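Local coordinates for lipid binding protein (Grifola frondosa, PDB 5H0Q) that binds lipid, probably recognising membrane domains in which sphingomyelin and cholesterol occur together, at residues 63-68 / 98-103; 127-132 / 152-157; 142-147 / 194-199. One frame throughout, in Å; residues are numbered along the deposited sequence.

Interaction 1: 63-68 / 98-103; sequences VRVYNA and QWTVFI
Strands 63-68 and 99-103 pair antiparallel, edge to edge, close to the centre of the molecule. Val63 and Phe102 form one hydrogen-bonded pair, Val65 and Thr100 the next, each making two N-H...O bonds, and a fifth bond from Asn67 N to Gln98 O (3.1 Å), almost straight at 176°, extends the ladder to Gln98, at the start of the second strand. Between these lie the non-hydrogen-bonded pairs Arg64-Val101 and Tyr66-Trp99.

One face of the ribbon carries Arg64, Tyr66, Trp99 and Val101. Tyr66 CB sits squarely over the six-membered ring of Trp99, 3.6 Å from its centroid, in a CH-pi contact. The phenol then leans over the indole with the ring planes at 38°, bringing Tyr66 CD1 to 3.3 Å from Trp99 CE2. Arg64 runs extended beside the same indole, its CD 3.4 Å from Trp99 CZ3, and delivers the guanidinium to Glu197 and Gln48.

On the other face Val63 CB stands over the Phe102 ring, 3.8 Å from its centroid. A chi1 of 63° puts Phe102 CG between its backbone N and carbonyl carbon, and from there the ring folds across to the valine. Val65 and Thr100 continue this face, which packs on Tyr120 and Ile118. The sheet thus has helix 41-55 on its outer face and the five-stranded sheet on the other, consistent with a beta sandwich.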
loop_
_atom_site.group_PDB
_atom_site.type_symbol
_atom_site.label_atom_id
_atom_site.label_comp_id
_atom_site.label_asym_id
_atom_site.label_seq_id
_atom_site.Cartn_x
_atom_site.Cartn_y
_atom_site.Cartn_z
ATOM N N VAL A 63 -3.602 2.149 -7.101
ATOM C CA VAL A 63 -2.706 1.830 -5.992
ATOM C C VAL A 63 -2.112 0.454 -6.188
ATOM O O VAL A 63 -2.853 -0.518 -6.373
ATOM C CB VAL A 63 -3.428 1.875 -4.641
ATOM C CG1 VAL A 63 -2.442 1.527 -3.527
ATOM C CG2 VAL A 63 -4.038 3.237 -4.403
ATOM N N ARG A 64 -0.781 0.362 -6.145
ATOM C CA ARG A 64 -0.111 -0.931 -6.048
ATOM C C ARG A 64 0.591 -1.002 -4.694
ATOM O O ARG A 64 1.202 -0.028 -4.251
ATOM C CB ARG A 64 0.866 -1.161 -7.191
ATOM C CG ARG A 64 2.072 -0.237 -7.298
ATOM C CD ARG A 64 2.976 -0.690 -8.464
ATOM N NE ARG A 64 4.226 0.059 -8.515
ATOM C CZ ARG A 64 4.475 1.113 -9.275
ATOM N NH1 ARG A 64 3.571 1.572 -10.137
ATOM N NH2 ARG A 64 5.656 1.707 -9.177
ATOM N N VAL A 65 0.551 -2.176 -4.075
ATOM C CA VAL A 65 1.086 -2.403 -2.727
ATOM C C VAL A 65 2.010 -3.601 -2.795
ATOM O O VAL A 65 1.578 -4.667 -3.237
ATOM C CB VAL A 65 -0.047 -2.689 -1.729
ATOM C CG1 VAL A 65 0.531 -2.959 -0.350
ATOM C CG2 VAL A 65 -1.062 -1.580 -1.733
ATOM N N TYR A 66 3.257 -3.457 -2.314
ATOM C CA TYR A 66 4.214 -4.556 -2.276
ATOM C C TYR A 66 4.563 -4.840 -0.823
ATOM O O TYR A 66 5.014 -3.940 -0.107
ATOM C CB TYR A 66 5.502 -4.262 -3.058
ATOM C CG TYR A 66 6.396 -5.456 -3.206
ATOM C CD1 TYR A 66 5.944 -6.599 -3.842
ATOM C CD2 TYR A 66 7.694 -5.455 -2.693
ATOM C CE1 TYR A 66 6.773 -7.697 -4.011
ATOM C CE2 TYR A 66 8.517 -6.548 -2.855
ATOM C CZ TYR A 66 8.047 -7.660 -3.494
ATOM O OH TYR A 66 8.845 -8.745 -3.688
ATOM N N ASN A 67 4.398 -6.092 -0.411
ATOM C CA ASN A 67 4.743 -6.527 0.946
ATOM C C ASN A 67 6.106 -7.194 0.923
ATOM O O ASN A 67 6.251 -8.303 0.403
ATOM C CB ASN A 67 3.684 -7.475 1.492
ATOM C CG ASN A 67 4.065 -8.033 2.861
ATOM O OD1 ASN A 67 4.957 -7.508 3.509
ATOM N ND2 ASN A 67 3.433 -9.119 3.255
ATOM N N ALA A 68 7.109 -6.509 1.484
ATOM C CA ALA A 68 8.452 -7.042 1.677
ATOM C C ALA A 68 8.819 -7.077 3.161
ATOM O O ALA A 68 9.984 -6.896 3.499
ATOM C CB ALA A 68 9.477 -6.217 0.899
ATOM N N GLN A 98 4.440 -10.505 -2.404
ATOM C CA GLN A 98 3.257 -10.344 -3.226
ATOM C C GLN A 98 2.838 -8.884 -3.321
ATOM O O GLN A 98 3.139 -8.061 -2.452
ATOM C CB GLN A 98 2.100 -11.195 -2.707
ATOM C CG GLN A 98 2.438 -12.666 -2.797
ATOM C CD GLN A 98 1.279 -13.556 -2.490
ATOM O OE1 GLN A 98 0.617 -13.380 -1.485
ATOM N NE2 GLN A 98 0.991 -14.502 -3.381
ATOM N N TRP A 99 2.179 -8.576 -4.438
ATOM C CA TRP A 99 1.537 -7.294 -4.719
ATOM C C TRP A 99 0.021 -7.424 -4.671
ATOM O O TRP A 99 -0.537 -8.475 -5.013
ATOM C CB TRP A 99 1.859 -6.798 -6.147
ATOM C CG TRP A 99 3.278 -6.526 -6.488
ATOM C CD1 TRP A 99 4.214 -7.419 -6.889
ATOM C CD2 TRP A 99 3.911 -5.245 -6.474
ATOM N NE1 TRP A 99 5.404 -6.773 -7.137
ATOM C CE2 TRP A 99 5.241 -5.436 -6.880
ATOM C CE3 TRP A 99 3.476 -3.951 -6.147
ATOM C CZ2 TRP A 99 6.144 -4.385 -6.986
ATOM C CZ3 TRP A 99 4.373 -2.910 -6.247
ATOM C CH2 TRP A 99 5.690 -3.137 -6.659
ATOM N N THR A 100 -0.659 -6.331 -4.307
ATOM C CA THR A 100 -2.044 -6.173 -4.700
ATOM C C THR A 100 -2.230 -4.817 -5.374
ATOM O O THR A 100 -1.404 -3.910 -5.246
ATOM C CB THR A 100 -2.987 -6.351 -3.525
ATOM O OG1 THR A 100 -4.315 -6.500 -4.023
ATOM C CG2 THR A 100 -2.916 -5.183 -2.551
ATOM N N VAL A 101 -3.313 -4.707 -6.140
ATOM C CA VAL A 101 -3.624 -3.504 -6.901
ATOM C C VAL A 101 -5.104 -3.216 -6.743
ATOM O O VAL A 101 -5.937 -4.124 -6.821
ATOM C CB VAL A 101 -3.272 -3.666 -8.395
ATOM C CG1 VAL A 101 -3.668 -2.415 -9.176
ATOM C CG2 VAL A 101 -1.786 -3.949 -8.538
ATOM N N PHE A 102 -5.440 -1.946 -6.564
ATOM C CA PHE A 102 -6.837 -1.557 -6.546
ATOM C C PHE A 102 -6.957 -0.108 -6.982
ATOM O O PHE A 102 -5.974 0.635 -7.025
ATOM C CB PHE A 102 -7.453 -1.763 -5.151
ATOM C CG PHE A 102 -6.831 -0.910 -4.060
ATOM C CD1 PHE A 102 -7.302 0.365 -3.802
ATOM C CD2 PHE A 102 -5.801 -1.396 -3.281
ATOM C CE1 PHE A 102 -6.732 1.151 -2.808
ATOM C CE2 PHE A 102 -5.246 -0.630 -2.272
ATOM C CZ PHE A 102 -5.714 0.649 -2.042
ATOM N N ILE A 103 -8.184 0.283 -7.313
ATOM C CA ILE A 103 -8.491 1.659 -7.644
ATOM C C ILE A 103 -9.356 2.254 -6.544
ATOM O O ILE A 103 -10.178 1.580 -5.924
ATOM C CB ILE A 103 -9.168 1.760 -9.034
ATOM C CG1 ILE A 103 -9.362 3.223 -9.438
ATOM C CG2 ILE A 103 -10.502 1.052 -9.063
ATOM C CD1 ILE A 103 -9.845 3.420 -10.862
#

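Interaction 2: 127-132 / 152-157; sequences DIFSGW and GHWWKN
A short, weakly bonded helical turn, about residues 153-156, is fastened to strand 126-134 by a carboxylate of the strand, which holds N-H groups at the start of the turn, and by a tryptophan of the turn packed on the strand's Phe129. Asp127 OD2 accepts the backbone N-H of Gly152 at 2.9 Å; the bond is straight at the hydrogen (168°) but arrives 56° out of the carboxylate plane. A water bridges the same oxygen to the turn: it donates to Asp127 OD2 (2.7 Å) and accepts from Trp154 N (2.9 Å). Lys76 adds a salt bridge to this oxygen.

Next to it, the Trp154 indole lies between two residues. Phe129 CB presses over one face, 3.5 Å from the centroid of the six-membered ring, while His153 ND1 covers the opposite face. Phe129 extends its ring away from its own backbone N and across the indole, the two planes inclined at 39°. Asp127 O meets the indole edge in plane, 3.6 Å from Trp154 CZ3. Trp155, which follows a cis peptide bond, reaches the Phe129 ring edge more loosely.

Met163 of helix 160-169 touches Phe129, Trp154 and Trp155 alike, and Trp154 also rests on Glu147 and Arg149, so the turn and that helix together cover this side of the five-stranded sheet.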
loop_
_atom_site.group_PDB
_atom_site.type_symbol
_atom_site.label_atom_id
_atom_site.label_comp_id
_atom_site.label_asym_id
_atom_site.label_seq_id
_atom_site.Cartn_x
_atom_site.Cartn_y
_atom_site.Cartn_z
ATOM N N ASP A 127 0.391 -2.129 12.845
ATOM C CA ASP A 127 -0.534 -1.740 11.796
ATOM C C ASP A 127 0.131 -0.678 10.944
ATOM O O ASP A 127 0.817 0.219 11.466
ATOM C CB ASP A 127 -1.848 -1.195 12.357
ATOM C CG ASP A 127 -2.815 -2.285 12.762
ATOM O OD1 ASP A 127 -2.567 -3.460 12.451
ATOM O OD2 ASP A 127 -3.834 -1.959 13.400
ATOM N N ILE A 128 -0.097 -0.773 9.636
ATOM C CA ILE A 128 0.473 0.166 8.694
ATOM C C ILE A 128 -0.676 0.917 8.054
ATOM O O ILE A 128 -1.439 0.326 7.284
ATOM C CB ILE A 128 1.305 -0.531 7.624
ATOM C CG1 ILE A 128 2.390 -1.390 8.247
ATOM C CG2 ILE A 128 1.904 0.529 6.706
ATOM C CD1 ILE A 128 3.069 -2.337 7.287
ATOM N N PHE A 129 -0.762 2.217 8.321
ATOM C CA PHE A 129 -1.726 3.098 7.664
ATOM C C PHE A 129 -1.166 3.539 6.316
ATOM O O PHE A 129 -0.052 4.056 6.245
ATOM C CB PHE A 129 -1.984 4.306 8.562
ATOM C CG PHE A 129 -2.905 5.347 7.982
ATOM C CD1 PHE A 129 -2.432 6.260 7.057
ATOM C CD2 PHE A 129 -4.221 5.449 8.397
ATOM C CE1 PHE A 129 -3.258 7.237 6.528
ATOM C CE2 PHE A 129 -5.059 6.437 7.879
ATOM C CZ PHE A 129 -4.568 7.340 6.949
ATOM N N SER A 130 -1.935 3.325 5.242
ATOM C CA SER A 130 -1.539 3.759 3.913
ATOM C C SER A 130 -2.675 4.592 3.339
ATOM O O SER A 130 -3.741 4.058 3.020
ATOM C CB SER A 130 -1.227 2.562 3.030
ATOM O OG SER A 130 -0.218 1.773 3.635
ATOM N N GLY A 131 -2.441 5.888 3.217
ATOM C CA GLY A 131 -3.482 6.806 2.827
ATOM C C GLY A 131 -3.108 7.643 1.620
ATOM O O GLY A 131 -1.939 7.899 1.341
ATOM N N TRP A 132 -4.138 8.102 0.931
ATOM C CA TRP A 132 -3.963 8.951 -0.227
ATOM C C TRP A 132 -4.982 10.070 -0.152
ATOM O O TRP A 132 -6.026 9.957 0.485
ATOM C CB TRP A 132 -4.118 8.148 -1.536
ATOM C CG TRP A 132 -5.469 7.465 -1.601
ATOM C CD1 TRP A 132 -6.633 7.977 -2.107
ATOM C CD2 TRP A 132 -5.795 6.192 -1.057
ATOM N NE1 TRP A 132 -7.657 7.073 -1.944
ATOM C CE2 TRP A 132 -7.171 5.979 -1.278
ATOM C CE3 TRP A 132 -5.052 5.197 -0.399
ATOM C CZ2 TRP A 132 -7.810 4.814 -0.873
ATOM C CZ3 TRP A 132 -5.672 4.052 -0.040
ATOM C CH2 TRP A 132 -7.044 3.869 -0.248
ATOM N N GLY A 152 -3.922 -1.649 16.314
ATOM C CA GLY A 152 -5.052 -0.993 16.945
ATOM C C GLY A 152 -4.935 0.509 17.067
ATOM O O GLY A 152 -5.860 1.150 17.586
ATOM N N HIS A 153 -3.842 1.099 16.582
ATOM C CA HIS A 153 -3.645 2.540 16.711
ATOM C C HIS A 153 -4.790 3.326 16.084
ATOM O O HIS A 153 -5.194 4.370 16.610
ATOM C CB HIS A 153 -2.315 2.920 16.072
ATOM C CG HIS A 153 -1.918 4.343 16.292
ATOM N ND1 HIS A 153 -2.387 5.378 15.515
ATOM C CD2 HIS A 153 -1.080 4.899 17.197
ATOM C CE1 HIS A 153 -1.860 6.514 15.937
ATOM N NE2 HIS A 153 -1.061 6.251 16.951
ATOM N N TRP A 154 -5.300 2.867 14.942
ATOM C CA TRP A 154 -6.435 3.529 14.293
ATOM C C TRP A 154 -7.666 2.720 14.652
ATOM O O TRP A 154 -7.623 1.497 14.551
ATOM C CB TRP A 154 -6.249 3.632 12.751
ATOM C CG TRP A 154 -5.032 4.487 12.440
ATOM C CD1 TRP A 154 -4.976 5.847 12.421
ATOM C CD2 TRP A 154 -3.683 4.027 12.227
ATOM N NE1 TRP A 154 -3.689 6.267 12.203
ATOM C CE2 TRP A 154 -2.876 5.173 12.073
ATOM C CE3 TRP A 154 -3.086 2.764 12.149
ATOM C CZ2 TRP A 154 -1.504 5.096 11.855
ATOM C CZ3 TRP A 154 -1.733 2.688 11.916
ATOM C CH2 TRP A 154 -0.950 3.846 11.792
ATOM N N TRP A 155 -8.771 3.353 15.046
ATOM C CA TRP A 155 -8.948 4.799 15.094
ATOM C C TRP A 155 -8.789 5.379 16.502
ATOM O O TRP A 155 -8.910 6.576 16.693
ATOM C CB TRP A 155 -10.338 5.165 14.552
ATOM C CG TRP A 155 -10.567 4.665 13.171
ATOM C CD1 TRP A 155 -11.381 3.641 12.786
ATOM C CD2 TRP A 155 -9.955 5.158 11.982
ATOM N NE1 TRP A 155 -11.306 3.461 11.428
ATOM C CE2 TRP A 155 -10.437 4.383 10.912
ATOM C CE3 TRP A 155 -9.036 6.175 11.719
ATOM C CZ2 TRP A 155 -10.047 4.602 9.599
ATOM C CZ3 TRP A 155 -8.642 6.384 10.417
ATOM C CH2 TRP A 155 -9.143 5.604 9.372
ATOM N N LYS A 156 -8.506 4.545 17.501
ATOM C CA LYS A 156 -8.562 5.043 18.874
ATOM C C LYS A 156 -7.507 6.121 19.134
ATOM O O LYS A 156 -7.780 7.105 19.827
ATOM C CB LYS A 156 -8.429 3.882 19.855
ATOM C CG LYS A 156 -7.140 3.120 19.782
ATOM C CD LYS A 156 -6.974 2.201 20.992
ATOM C CE LYS A 156 -5.834 1.225 20.787
ATOM N NZ LYS A 156 -5.586 0.398 21.981
ATOM N N ASN A 157 -6.308 5.971 18.580
ATOM C CA ASN A 157 -5.231 6.937 18.780
ATOM C C ASN A 157 -5.059 7.890 17.607
ATOM O O ASN A 157 -4.258 8.829 17.689
ATOM C CB ASN A 157 -3.923 6.202 19.050
ATOM C CG ASN A 157 -3.960 5.445 20.358
ATOM O OD1 ASN A 157 -4.667 5.834 21.277
ATOM N ND2 ASN A 157 -3.220 4.358 20.441
HETATM O O HOH W 1 -5.182 0.339 13.484
#

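Interaction 3: 142-147 / 194-199; sequences SQVLVE and AYVEYV
Tyr198 reaches from strand 194-199 to strand 143-147, and its side chain carries most of this contact. The bond to CB sets off to one side, not at the other strand; CG, anti to the carbonyl carbon (chi1 -63°), swings the ring across the gap. The first ring atom to arrive is CD1, where Val146 CG1 comes up at the ring edge, near its plane, with CG1 and Tyr198 CD1 3.5 Å apart. One atom further, Tyr198 CE1 meets Val144 CG2 at 3.4 Å, an oblique approach by a methyl that comes from the facing direction. The same Val144 CG2 lies 3.5 Å from Tyr198 OH.

The two strands run nearly parallel, 13° apart, yet the axes come no closer than 9.1 Å and no hydrogen bond joins them: they belong to different sheets, and their side chains meet in the interior of a beta sandwich. Val63 packs against the tyrosine ring and Trp132 lies near the hydroxyl. Beyond the ring, the hydroxyl hydrogen-bonds to the carbonyl O of Gly131, a backbone atom of the facing sheet, which gives this buried polar tip a partner.

Further along, Val144 CG2 touches Val196 CG1 at 4.3 Å, and Ser142 OG, bonded to Asn134, stands 4.5 Å from Ala194 CB.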
loop_
_atom_site.group_PDB
_atom_site.type_symbol
_atom_site.label_atom_id
_atom_site.label_comp_id
_atom_site.label_asym_id
_atom_site.label_seq_id
_atom_site.Cartn_x
_atom_site.Cartn_y
_atom_site.Cartn_z
ATOM N N SER A 142 -1.451 16.175 -5.447
ATOM C CA SER A 142 -1.670 14.822 -4.952
ATOM C C SER A 142 -0.785 14.543 -3.746
ATOM O O SER A 142 0.385 14.949 -3.705
ATOM C CB SER A 142 -1.362 13.804 -6.036
ATOM O OG SER A 142 -2.019 14.133 -7.259
ATOM N N GLN A 143 -1.344 13.802 -2.782
ATOM C CA GLN A 143 -0.682 13.519 -1.509
ATOM C C GLN A 143 -0.731 12.034 -1.188
ATOM O O GLN A 143 -1.681 11.331 -1.550
ATOM C CB GLN A 143 -1.326 14.306 -0.345
ATOM C CG GLN A 143 -1.317 15.826 -0.539
ATOM C CD GLN A 143 0.081 16.400 -0.624
ATOM O OE1 GLN A 143 0.999 15.947 0.067
ATOM N NE2 GLN A 143 0.250 17.413 -1.460
ATOM N N VAL A 144 0.279 11.574 -0.435
ATOM C CA VAL A 144 0.356 10.197 0.035
ATOM C C VAL A 144 0.935 10.217 1.447
ATOM O O VAL A 144 1.712 11.106 1.794
ATOM C CB VAL A 144 1.210 9.324 -0.905
ATOM C CG1 VAL A 144 2.642 9.780 -0.890
ATOM C CG2 VAL A 144 1.093 7.869 -0.568
ATOM N N LEU A 145 0.549 9.225 2.260
ATOM C CA LEU A 145 0.952 9.204 3.663
ATOM C C LEU A 145 1.013 7.777 4.164
ATOM O O LEU A 145 0.041 7.029 4.013
ATOM C CB LEU A 145 -0.042 9.984 4.510
ATOM C CG LEU A 145 0.239 10.020 6.019
ATOM C CD1 LEU A 145 1.454 10.861 6.272
ATOM C CD2 LEU A 145 -0.972 10.533 6.748
ATOM N N VAL A 146 2.127 7.407 4.797
ATOM C CA VAL A 146 2.214 6.122 5.476
ATOM C C VAL A 146 2.583 6.376 6.932
ATOM O O VAL A 146 3.312 7.315 7.249
ATOM C CB VAL A 146 3.223 5.144 4.835
ATOM C CG1 VAL A 146 2.749 4.737 3.459
ATOM C CG2 VAL A 146 4.597 5.791 4.761
ATOM N N GLU A 147 2.048 5.539 7.812
ATOM C CA GLU A 147 2.450 5.524 9.223
ATOM C C GLU A 147 2.480 4.089 9.701
ATOM O O GLU A 147 1.520 3.347 9.475
ATOM C CB GLU A 147 1.500 6.320 10.107
ATOM C CG GLU A 147 1.649 7.808 9.948
ATOM C CD GLU A 147 0.809 8.619 10.932
ATOM O OE1 GLU A 147 0.076 8.018 11.743
ATOM O OE2 GLU A 147 0.865 9.865 10.849
ATOM N N ALA A 194 -3.751 9.293 -10.674
ATOM C CA ALA A 194 -2.370 9.149 -10.224
ATOM C C ALA A 194 -2.037 7.707 -9.869
ATOM O O ALA A 194 -2.827 7.019 -9.216
ATOM C CB ALA A 194 -2.104 10.034 -9.006
ATOM N N TYR A 195 -0.858 7.263 -10.293
ATOM C CA TYR A 195 -0.320 5.999 -9.808
ATOM C C TYR A 195 0.189 6.212 -8.399
ATOM O O TYR A 195 0.895 7.192 -8.113
ATOM C CB TYR A 195 0.821 5.502 -10.690
ATOM C CG TYR A 195 0.406 4.817 -11.978
ATOM C CD1 TYR A 195 1.138 3.746 -12.472
ATOM C CD2 TYR A 195 -0.696 5.233 -12.677
ATOM C CE1 TYR A 195 0.784 3.118 -13.648
ATOM C CE2 TYR A 195 -1.055 4.617 -13.872
ATOM C CZ TYR A 195 -0.320 3.556 -14.340
ATOM O OH TYR A 195 -0.676 2.934 -15.519
ATOM N N VAL A 196 -0.137 5.270 -7.520
ATOM C CA VAL A 196 0.335 5.290 -6.140
ATOM C C VAL A 196 1.015 3.959 -5.885
ATOM O O VAL A 196 0.517 2.920 -6.331
ATOM C CB VAL A 196 -0.833 5.513 -5.163
ATOM C CG1 VAL A 196 -0.366 5.371 -3.712
ATOM C CG2 VAL A 196 -1.431 6.854 -5.390
ATOM N N GLU A 197 2.142 3.987 -5.160
ATOM C CA GLU A 197 2.841 2.772 -4.747
ATOM C C GLU A 197 3.129 2.828 -3.254
ATOM O O GLU A 197 3.658 3.823 -2.756
ATOM C CB GLU A 197 4.159 2.575 -5.484
ATOM C CG GLU A 197 4.934 1.287 -5.074
ATOM C CD GLU A 197 6.270 1.143 -5.787
ATOM O OE1 GLU A 197 7.169 1.947 -5.497
ATOM O OE2 GLU A 197 6.403 0.236 -6.633
ATOM N N TYR A 198 2.773 1.760 -2.546
ATOM C CA TYR A 198 3.175 1.554 -1.157
ATOM C C TYR A 198 4.108 0.355 -1.097
ATOM O O TYR A 198 3.776 -0.704 -1.640
ATOM C CB TYR A 198 1.946 1.294 -0.288
ATOM C CG TYR A 198 0.990 2.439 -0.236
ATOM C CD1 TYR A 198 1.300 3.606 0.452
ATOM C CD2 TYR A 198 -0.214 2.389 -0.932
ATOM C CE1 TYR A 198 0.421 4.688 0.467
ATOM C CE2 TYR A 198 -1.101 3.451 -0.908
ATOM C CZ TYR A 198 -0.780 4.600 -0.222
ATOM O OH TYR A 198 -1.641 5.669 -0.187
ATOM N N VAL A 199 5.210 0.491 -0.357
ATOM C CA VAL A 199 6.133 -0.613 -0.138
ATOM C C VAL A 199 6.374 -0.736 1.348
ATOM O O VAL A 199 6.836 0.225 1.974
ATOM C CB VAL A 199 7.467 -0.394 -0.848
ATOM C CG1 VAL A 199 8.356 -1.596 -0.684
ATOM C CG2 VAL A 199 7.212 -0.110 -2.312
#

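Interaction 1 closes along the chain before the other two open, whereas interactions 2 and 3 alternate their segments. Centres of interactions 1 and 3 are about 11 Å apart, those of 2 and 3 about 14 Å, and those of 1 and 2 about 17 Å. In the mixed sheet, strand 60-68 lies between 99-105 (antiparallel) and 193-201 (parallel); strands 126-134 and 143-150 are neighbours in the antiparallel five-stranded one. Interaction 3 thus joins the sheets that interactions 1 and 2 build upon, with helix 41-55 outside one and the 153-156 turn outside the other. Phe102 against Trp132 adds another bridge, so side chains of the two sheets meet at more than one place between the layers.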